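Local coordinates for extracellular solute-binding protein family 1 (Pseudothermotoga lettingae, PDB 5CI5) that probably serves an ABC transporter as its extracellular sugar-binding component, and holds alpha-D-tagatopyranose in its pocket, at residues Gly393-Pro397 / Glu398-Lys402; Asn353-Lys356 / Trp357-Phe361; Glu406-Asn409 / Lys410-Ala414. All blocks are in the same frame, centred on the assembly; numbering follows the deposited sequence. Where two conformers were deposited one is given.

Contact 1: Gly393-Pro397 / Glu398-Lys402; sequences GELTP and EEAIK
Thr396 N reaches Glu399 OE1 from above the carboxylate plane, 36° out of it, at 2.9 Å in a nearly straight bond. The return bond runs from Glu399 N to Thr396 OG1 at 3.1 Å, and the two together make a capping box at the start of helix 397-413, with Thr396 as N-cap. A chi1 of 64° sets Thr396 OG1 between its own backbone N and carbonyl carbon, pointed at the first turn. Glu399 runs extended beyond CG, bringing OE1 back to the N-cap residue. Regular helix bonding starts with Ala400 N to Thr396 O at 2.9 Å and Ile401 N to Pro397 O at 3.0 Å. On the apolar side Leu395, just before the N-cap, lays CD1 4.0 Å from Ala400 CB, as in a hydrophobic staple, while Ala400 itself packs on Met386 and Val390 of helix 376-391. That helix ends in a Schellman motif at Gly393. Glu398 turns its carboxylate to Lys227 of helix 220-234 in a salt bridge. A water is the second donor to Glu399 OE1, its oxygen 2.8 Å away.

Contact 2: Asn353-Lys356 / Trp357-Phe361; sequences NDVK and WQIIF
Asp354 and Trp357 meet carboxylate to indole, their planes 73° apart. Asp354 OD2 comes to the edge of the Trp357 ring, 3.6 Å from CD1, and one face of the same ring carries Ile360 CD1, offset toward the rim. The indole also meets the ring of Phe269 nearly at right angles and rests on Pro266, the neighbour of the pocket residue Trp267. Charge and side-chain bonding centre on Asp354. CG stands anti to the backbone N (chi1 179°), which turns the carboxylate toward the first turn of the helix; there OD1 accepts from Lys356 N at 2.7 Å, reached from above the carboxylate plane, and OD2 offers its syn lone pair to Lys356 NZ, a salt bridge of 2.7 Å. The lysine chain bends at its third and fourth torsions to return there, and its charge also makes a cation-pi contact with Phe269. An alanine at position Asp354 would remove both oxygens, probably leaving Lys356 N without its cap and the ammonium without its carboxylate mate. Among backbone bonds, Trp357 N to Asp354 O is 3.0 Å, from well above the carbonyl plane; those of Gln358, Ile359 and Ile360 to the preceding turn are weak. Such a side-chain bond to the second residue after the cap is typical of an aspartate N-cap, here opening helix 355-363.

Contact 3: Glu406-Asn409 / Lys410-Ala414; sequences ENVN and KILGA
Val408 and Leu412, one turn apart, run alongside each other in the same direction, with Val408 CG1 3.8 Å from Leu412 CD1. Val408 CG1 stands anti to its backbone N (chi1 165°), on the flank where Leu412 rises. Both residues lie against Ile379 of helix 376-391, so this apolar strip is part of the packing between the last two helices. Backbone hydrogen bonds carry the turn itself: Lys410 N to Glu406 O at 3.1 Å, Ile411 N to Asn407 O at 2.9 Å and Leu412 N to Val408 O at 2.9 Å. The next, Gly413 N to Asn409 O, is weak, near the end of the chain. Aliphatic carbons also lie against the carbonyls of the preceding turn: Lys410 CG lies 3.4 Å from Glu406 O, and Ile411 CG1 is 3.2 Å from Asn407 O. The polar ends look elsewhere. Glu406 makes a salt bridge with Lys402 one turn earlier, Asn407 ND2 donates to Gln382 OE1 of helix 376-391, and Asn409 OD1 accepts from Ala215 N in a loop. Between Glu406 OE1 and Lys410 NZ the gap is 6.9 Å, too wide for a salt bridge. This final stretch of helix 397-413 is therefore bound internally by its backbone and one apolar pair, while its asparagine amides spend their hydrogen bonds on neighbouring parts of the fold.

From the N terminus, contact 2 comes first, then contact 1, then contact 3. All three are local and lie in series: none encloses or crosses another, and each spans only consecutive turns. Contact 2 starts helix 355-363, close to strands 283-286 and 339-340. After helix 376-391 the chain turns back, and contact 1 starts helix 397-413; contact 3 lies at the far end of that same helix, about 18 Å away between centres. Both pack against helix 376-391, contact 1 also reaching helix 220-234 and contact 3 the loop around Ala215. Contact 2 is about 40 Å from contact 3 between centres, on the opposite side of the chain's centre.

Contact 1: Gly393-Pro397 / Glu398-Lys402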
loop_
_atom_site.group_PDB
_atom_site.type_symbol
_atom_site.label_atom_id
_atom_site.label_comp_id
_atom_site.label_asym_id
_atom_site.label_seq_id
_atom_site.Cartn_x
_atom_site.Cartn_y
_atom_site.Cartn_z
ATOM N N GLY A 393 4.676 24.902 6.781
ATOM C CA GLY A 393 4.192 26.198 7.237
ATOM C C GLY A 393 4.062 27.205 6.105
ATOM O O GLY A 393 3.960 28.423 6.343
ATOM N N GLU A 394 4.052 26.702 4.870
ATOM C CA GLU A 394 3.945 27.564 3.692
ATOM C C GLU A 394 2.505 27.975 3.453
ATOM O O GLU A 394 2.244 29.076 2.979
ATOM C CB GLU A 394 4.534 26.866 2.457
ATOM C CG GLU A 394 6.038 26.633 2.605
ATOM C CD GLU A 394 6.639 25.777 1.521
ATOM O OE1 GLU A 394 5.883 25.193 0.709
ATOM O OE2 GLU A 394 7.891 25.682 1.493
ATOM N N LEU A 395 1.574 27.089 3.789
ATOM C CA LEU A 395 0.159 27.366 3.627
ATOM C C LEU A 395 -0.624 26.916 4.846
ATOM O O LEU A 395 -0.245 25.940 5.499
ATOM C CB LEU A 395 -0.404 26.644 2.395
ATOM C CG LEU A 395 0.089 26.997 0.992
ATOM C CD1 LEU A 395 -0.618 26.085 -0.021
ATOM C CD2 LEU A 395 -0.167 28.478 0.705
ATOM N N THR A 396 -1.748 27.589 5.107
ATOM C CA THR A 396 -2.710 27.106 6.093
ATOM C C THR A 396 -3.425 25.912 5.506
ATOM O O THR A 396 -3.455 25.757 4.287
ATOM C CB THR A 396 -3.758 28.153 6.467
ATOM O OG1 THR A 396 -4.541 28.465 5.314
ATOM C CG2 THR A 396 -3.074 29.412 6.965
ATOM N N PRO A 397 -3.986 25.053 6.361
ATOM C CA PRO A 397 -4.757 23.930 5.813
ATOM C C PRO A 397 -5.850 24.409 4.828
ATOM O O PRO A 397 -6.030 23.806 3.766
ATOM C CB PRO A 397 -5.344 23.270 7.066
ATOM C CG PRO A 397 -4.295 23.558 8.140
ATOM C CD PRO A 397 -3.797 24.943 7.825
ATOM N N GLU A 398 -6.525 25.511 5.141
ATOM C CA GLU A 398 -7.576 26.014 4.275
ATOM C C GLU A 398 -7.022 26.396 2.900
ATOM O O GLU A 398 -7.609 26.073 1.865
ATOM C CB GLU A 398 -8.268 27.219 4.909
ATOM C CG GLU A 398 -9.222 26.872 6.063
ATOM C CD GLU A 398 -8.554 26.773 7.416
ATOM O OE1 GLU A 398 -7.303 26.697 7.509
ATOM O OE2 GLU A 398 -9.312 26.739 8.401
ATOM N N GLU A 399 -5.890 27.106 2.891
ATOM C CA GLU A 399 -5.272 27.495 1.624
ATOM C C GLU A 399 -4.819 26.263 0.824
ATOM O O GLU A 399 -4.975 26.194 -0.399
ATOM C CB GLU A 399 -4.084 28.425 1.878
ATOM C CG GLU A 399 -4.440 29.777 2.461
ATOM C CD GLU A 399 -3.237 30.542 3.054
ATOM O OE1 GLU A 399 -2.193 29.930 3.393
ATOM O OE2 GLU A 399 -3.347 31.779 3.198
ATOM N N ALA A 400 -4.260 25.283 1.517
ATOM C CA ALA A 400 -3.657 24.130 0.840
ATOM C C ALA A 400 -4.727 23.261 0.190
ATOM O O ALA A 400 -4.549 22.762 -0.925
ATOM C CB ALA A 400 -2.834 23.322 1.825
ATOM N N ILE A 401 -5.811 23.021 0.915
ATOM C CA ILE A 401 -6.866 22.136 0.452
ATOM C C ILE A 401 -7.647 22.781 -0.714
ATOM O O ILE A 401 -8.045 22.083 -1.645
ATOM C CB ILE A 401 -7.796 21.740 1.649
ATOM C CG1 ILE A 401 -8.581 20.455 1.351
ATOM C CG2 ILE A 401 -8.710 22.895 2.038
ATOM C CD1 ILE A 401 -9.255 19.849 2.596
ATOM N N LYS A 402 -7.813 24.108 -0.694
ATOM C CA LYS A 402 -8.380 24.826 -1.831
ATOM C C LYS A 402 -7.593 24.601 -3.115
ATOM O O LYS A 402 -8.178 24.234 -4.156
ATOM C CB LYS A 402 -8.457 26.324 -1.524
ATOM C CG LYS A 402 -8.956 27.161 -2.714
ATOM C CD LYS A 402 -8.857 28.646 -2.410
ATOM C CE LYS A 402 -9.258 29.501 -3.605
ATOM N NZ LYS A 402 -8.292 29.443 -4.748
HETATM O O HOH W 1 -0.022 31.133 4.670
#

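Contact 2: Asn353-Lys356 / Trp357-Phe361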
loop_
_atom_site.group_PDB
_atom_site.type_symbol
_atom_site.label_atom_id
_atom_site.label_comp_id
_atom_site.label_asym_id
_atom_site.label_seq_id
_atom_site.Cartn_x
_atom_site.Cartn_y
_atom_site.Cartn_z
ATOM N N ASN A 353 -5.203 -18.498 12.195
ATOM C CA ASN A 353 -4.877 -18.819 13.591
ATOM C C ASN A 353 -4.284 -17.633 14.337
ATOM O O ASN A 353 -4.221 -17.632 15.563
ATOM C CB ASN A 353 -3.879 -19.979 13.686
ATOM C CG ASN A 353 -4.465 -21.309 13.266
ATOM O OD1 ASN A 353 -5.644 -21.414 12.919
ATOM N ND2 ASN A 353 -3.623 -22.342 13.284
ATOM N N ASP A 354 -3.807 -16.646 13.582
ATOM C CA ASP A 354 -3.151 -15.467 14.139
ATOM C C ASP A 354 -4.185 -14.372 14.323
ATOM O O ASP A 354 -4.931 -14.089 13.391
ATOM C CB ASP A 354 -2.026 -15.030 13.191
ATOM C CG ASP A 354 -1.278 -13.800 13.663
ATOM O OD1 ASP A 354 -1.752 -13.068 14.562
ATOM O OD2 ASP A 354 -0.191 -13.560 13.104
ATOM N N VAL A 355 -4.252 -13.753 15.502
ATOM C CA VAL A 355 -5.266 -12.711 15.726
ATOM C C VAL A 355 -5.048 -11.527 14.807
ATOM O O VAL A 355 -6.029 -10.900 14.374
ATOM C CB VAL A 355 -5.310 -12.201 17.195
ATOM C CG1 VAL A 355 -4.017 -11.523 17.594
ATOM C CG2 VAL A 355 -6.495 -11.240 17.386
ATOM N N LYS A 356 -3.786 -11.233 14.476
ATOM C CA LYS A 356 -3.496 -10.138 13.559
ATOM C C LYS A 356 -4.310 -10.306 12.292
ATOM O O LYS A 356 -4.834 -9.362 11.719
ATOM C CB LYS A 356 -2.005 -10.072 13.175
ATOM C CG LYS A 356 -1.082 -9.655 14.281
ATOM C CD LYS A 356 0.308 -9.235 13.752
ATOM C CE LYS A 356 0.985 -10.299 12.880
ATOM N NZ LYS A 356 1.417 -11.473 13.657
ATOM N N TRP A 357 -4.430 -11.538 11.848
ATOM C CA TRP A 357 -5.064 -11.762 10.557
ATOM C C TRP A 357 -6.592 -11.741 10.632
ATOM O O TRP A 357 -7.255 -11.422 9.641
ATOM C CB TRP A 357 -4.558 -13.066 9.970
ATOM C CG TRP A 357 -3.229 -12.847 9.396
ATOM C CD1 TRP A 357 -2.040 -13.014 10.006
ATOM C CD2 TRP A 357 -2.942 -12.365 8.078
ATOM N NE1 TRP A 357 -1.014 -12.685 9.153
ATOM C CE2 TRP A 357 -1.555 -12.278 7.959
ATOM C CE3 TRP A 357 -3.740 -11.996 6.986
ATOM C CZ2 TRP A 357 -0.932 -11.850 6.794
ATOM C CZ3 TRP A 357 -3.121 -11.564 5.835
ATOM C CH2 TRP A 357 -1.738 -11.505 5.744
ATOM N N GLN A 358 -7.156 -12.025 11.800
ATOM C CA GLN A 358 -8.601 -11.940 11.951
ATOM C C GLN A 358 -9.059 -10.537 11.638
ATOM O O GLN A 358 -10.048 -10.323 10.931
ATOM C CB GLN A 358 -9.042 -12.325 13.369
ATOM C CG GLN A 358 -10.564 -12.305 13.567
ATOM C CD GLN A 358 -10.985 -11.571 14.829
ATOM O OE1 GLN A 358 -11.588 -10.495 14.760
ATOM N NE2 GLN A 358 -10.667 -12.147 15.991
ATOM N N ILE A 359 -8.309 -9.581 12.168
ATOM C CA ILE A 359 -8.621 -8.188 12.012
ATOM C C ILE A 359 -8.508 -7.758 10.542
ATOM O O ILE A 359 -9.309 -6.971 10.030
ATOM C CB ILE A 359 -7.679 -7.355 12.929
ATOM C CG1 ILE A 359 -7.914 -7.759 14.398
ATOM C CG2 ILE A 359 -7.921 -5.907 12.738
ATOM C CD1 ILE A 359 -6.883 -7.222 15.430
ATOM N N ILE A 360 -7.507 -8.292 9.863
ATOM C CA ILE A 360 -7.266 -7.975 8.457
ATOM C C ILE A 360 -8.412 -8.489 7.599
ATOM O O ILE A 360 -8.981 -7.757 6.792
ATOM C CB ILE A 360 -5.927 -8.562 7.995
ATOM C CG1 ILE A 360 -4.783 -7.863 8.716
ATOM C CG2 ILE A 360 -5.731 -8.397 6.489
ATOM C CD1 ILE A 360 -3.430 -8.546 8.612
ATOM N N PHE A 361 -8.765 -9.752 7.792
ATOM C CA PHE A 361 -9.806 -10.367 6.981
ATOM C C PHE A 361 -11.174 -9.708 7.206
ATOM O O PHE A 361 -11.958 -9.607 6.262
ATOM C CB PHE A 361 -9.868 -11.868 7.266
ATOM C CG PHE A 361 -8.674 -12.641 6.737
ATOM C CD1 PHE A 361 -8.090 -12.324 5.517
ATOM C CD2 PHE A 361 -8.135 -13.681 7.474
ATOM C CE1 PHE A 361 -6.990 -13.024 5.050
ATOM C CE2 PHE A 361 -7.041 -14.396 7.016
ATOM C CZ PHE A 361 -6.462 -14.065 5.804
#

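Contact 3: Glu406-Asn409 / Lys410-Ala414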
loop_
_atom_site.group_PDB
_atom_site.type_symbol
_atom_site.label_atom_id
_atom_site.label_comp_id
_atom_site.label_asym_id
_atom_site.label_seq_id
_atom_site.Cartn_x
_atom_site.Cartn_y
_atom_site.Cartn_z
ATOM N N GLU A 406 -8.678 22.421 -6.479
ATOM C CA GLU A 406 -8.732 23.118 -7.761
ATOM C C GLU A 406 -7.838 22.440 -8.798
ATOM O O GLU A 406 -8.235 22.249 -9.950
ATOM C CB GLU A 406 -8.359 24.595 -7.571
ATOM C CG GLU A 406 -9.506 25.364 -6.905
ATOM C CD GLU A 406 -9.178 26.791 -6.488
ATOM O OE1 GLU A 406 -8.000 27.199 -6.519
ATOM O OE2 GLU A 406 -10.130 27.511 -6.113
ATOM N N ASN A 407 -6.644 22.025 -8.388
ATOM C CA ASN A 407 -5.733 21.362 -9.306
ATOM C C ASN A 407 -6.252 19.991 -9.706
ATOM O O ASN A 407 -6.103 19.559 -10.854
ATOM C CB ASN A 407 -4.349 21.240 -8.683
ATOM C CG ASN A 407 -3.631 22.566 -8.607
ATOM O OD1 ASN A 407 -4.023 23.543 -9.254
ATOM N ND2 ASN A 407 -2.573 22.617 -7.805
ATOM N N VAL A 408 -6.856 19.283 -8.761
ATOM C CA VAL A 408 -7.442 17.984 -9.077
ATOM C C VAL A 408 -8.582 18.157 -10.095
ATOM O O VAL A 408 -8.715 17.365 -11.035
ATOM C CB VAL A 408 -7.936 17.283 -7.803
ATOM C CG1 VAL A 408 -8.867 16.112 -8.132
ATOM C CG2 VAL A 408 -6.744 16.807 -6.986
ATOM N N ASN A 409 -9.397 19.191 -9.934
ATOM C CA ASN A 409 -10.492 19.379 -10.878
ATOM C C ASN A 409 -9.984 19.715 -12.276
ATOM O O ASN A 409 -10.596 19.304 -13.266
ATOM C CB ASN A 409 -11.452 20.460 -10.378
ATOM C CG ASN A 409 -12.313 19.978 -9.239
ATOM O OD1 ASN A 409 -12.491 18.776 -9.040
ATOM N ND2 ASN A 409 -12.882 20.916 -8.490
ATOM N N LYS A 410 -8.872 20.440 -12.366
ATOM C CA LYS A 410 -8.271 20.739 -13.664
ATOM C C LYS A 410 -7.704 19.461 -14.300
ATOM O O LYS A 410 -7.854 19.229 -15.503
ATOM C CB LYS A 410 -7.189 21.807 -13.514
ATOM C CG LYS A 410 -7.770 23.212 -13.229
ATOM C CD LYS A 410 -6.714 24.257 -12.799
ATOM C CE LYS A 410 -7.365 25.579 -12.315
ATOM N NZ LYS A 410 -8.137 26.304 -13.386
ATOM N N ILE A 411 -7.079 18.630 -13.478
ATOM C CA ILE A 411 -6.561 17.356 -13.937
ATOM C C ILE A 411 -7.688 16.507 -14.508
ATOM O O ILE A 411 -7.518 15.869 -15.555
ATOM C CB ILE A 411 -5.857 16.609 -12.778
ATOM C CG1 ILE A 411 -4.514 17.272 -12.457
ATOM C CG2 ILE A 411 -5.673 15.128 -13.096
ATOM C CD1 ILE A 411 -3.931 16.903 -11.072
ATOM N N LEU A 412 -8.835 16.504 -13.838
ATOM C CA LEU A 412 -9.940 15.646 -14.232
ATOM C C LEU A 412 -10.654 16.194 -15.465
ATOM O O LEU A 412 -11.322 15.450 -16.180
ATOM C CB LEU A 412 -10.931 15.486 -13.085
ATOM C CG LEU A 412 -10.363 14.601 -11.962
ATOM C CD1 LEU A 412 -11.226 14.749 -10.722
ATOM C CD2 LEU A 412 -10.252 13.143 -12.365
ATOM N N GLY A 413 -10.503 17.493 -15.692
ATOM C CA GLY A 413 -11.182 18.164 -16.794
ATOM C C GLY A 413 -10.280 18.309 -18.005
ATOM O O GLY A 413 -10.703 18.792 -19.059
ATOM N N ALA A 414 -9.028 17.882 -17.852
ATOM C CA ALA A 414 -8.037 17.975 -18.916
ATOM C C ALA A 414 -8.054 16.718 -19.783
ATOM O O ALA A 414 -8.855 16.608 -20.711
ATOM C CB ALA A 414 -6.655 18.200 -18.326
#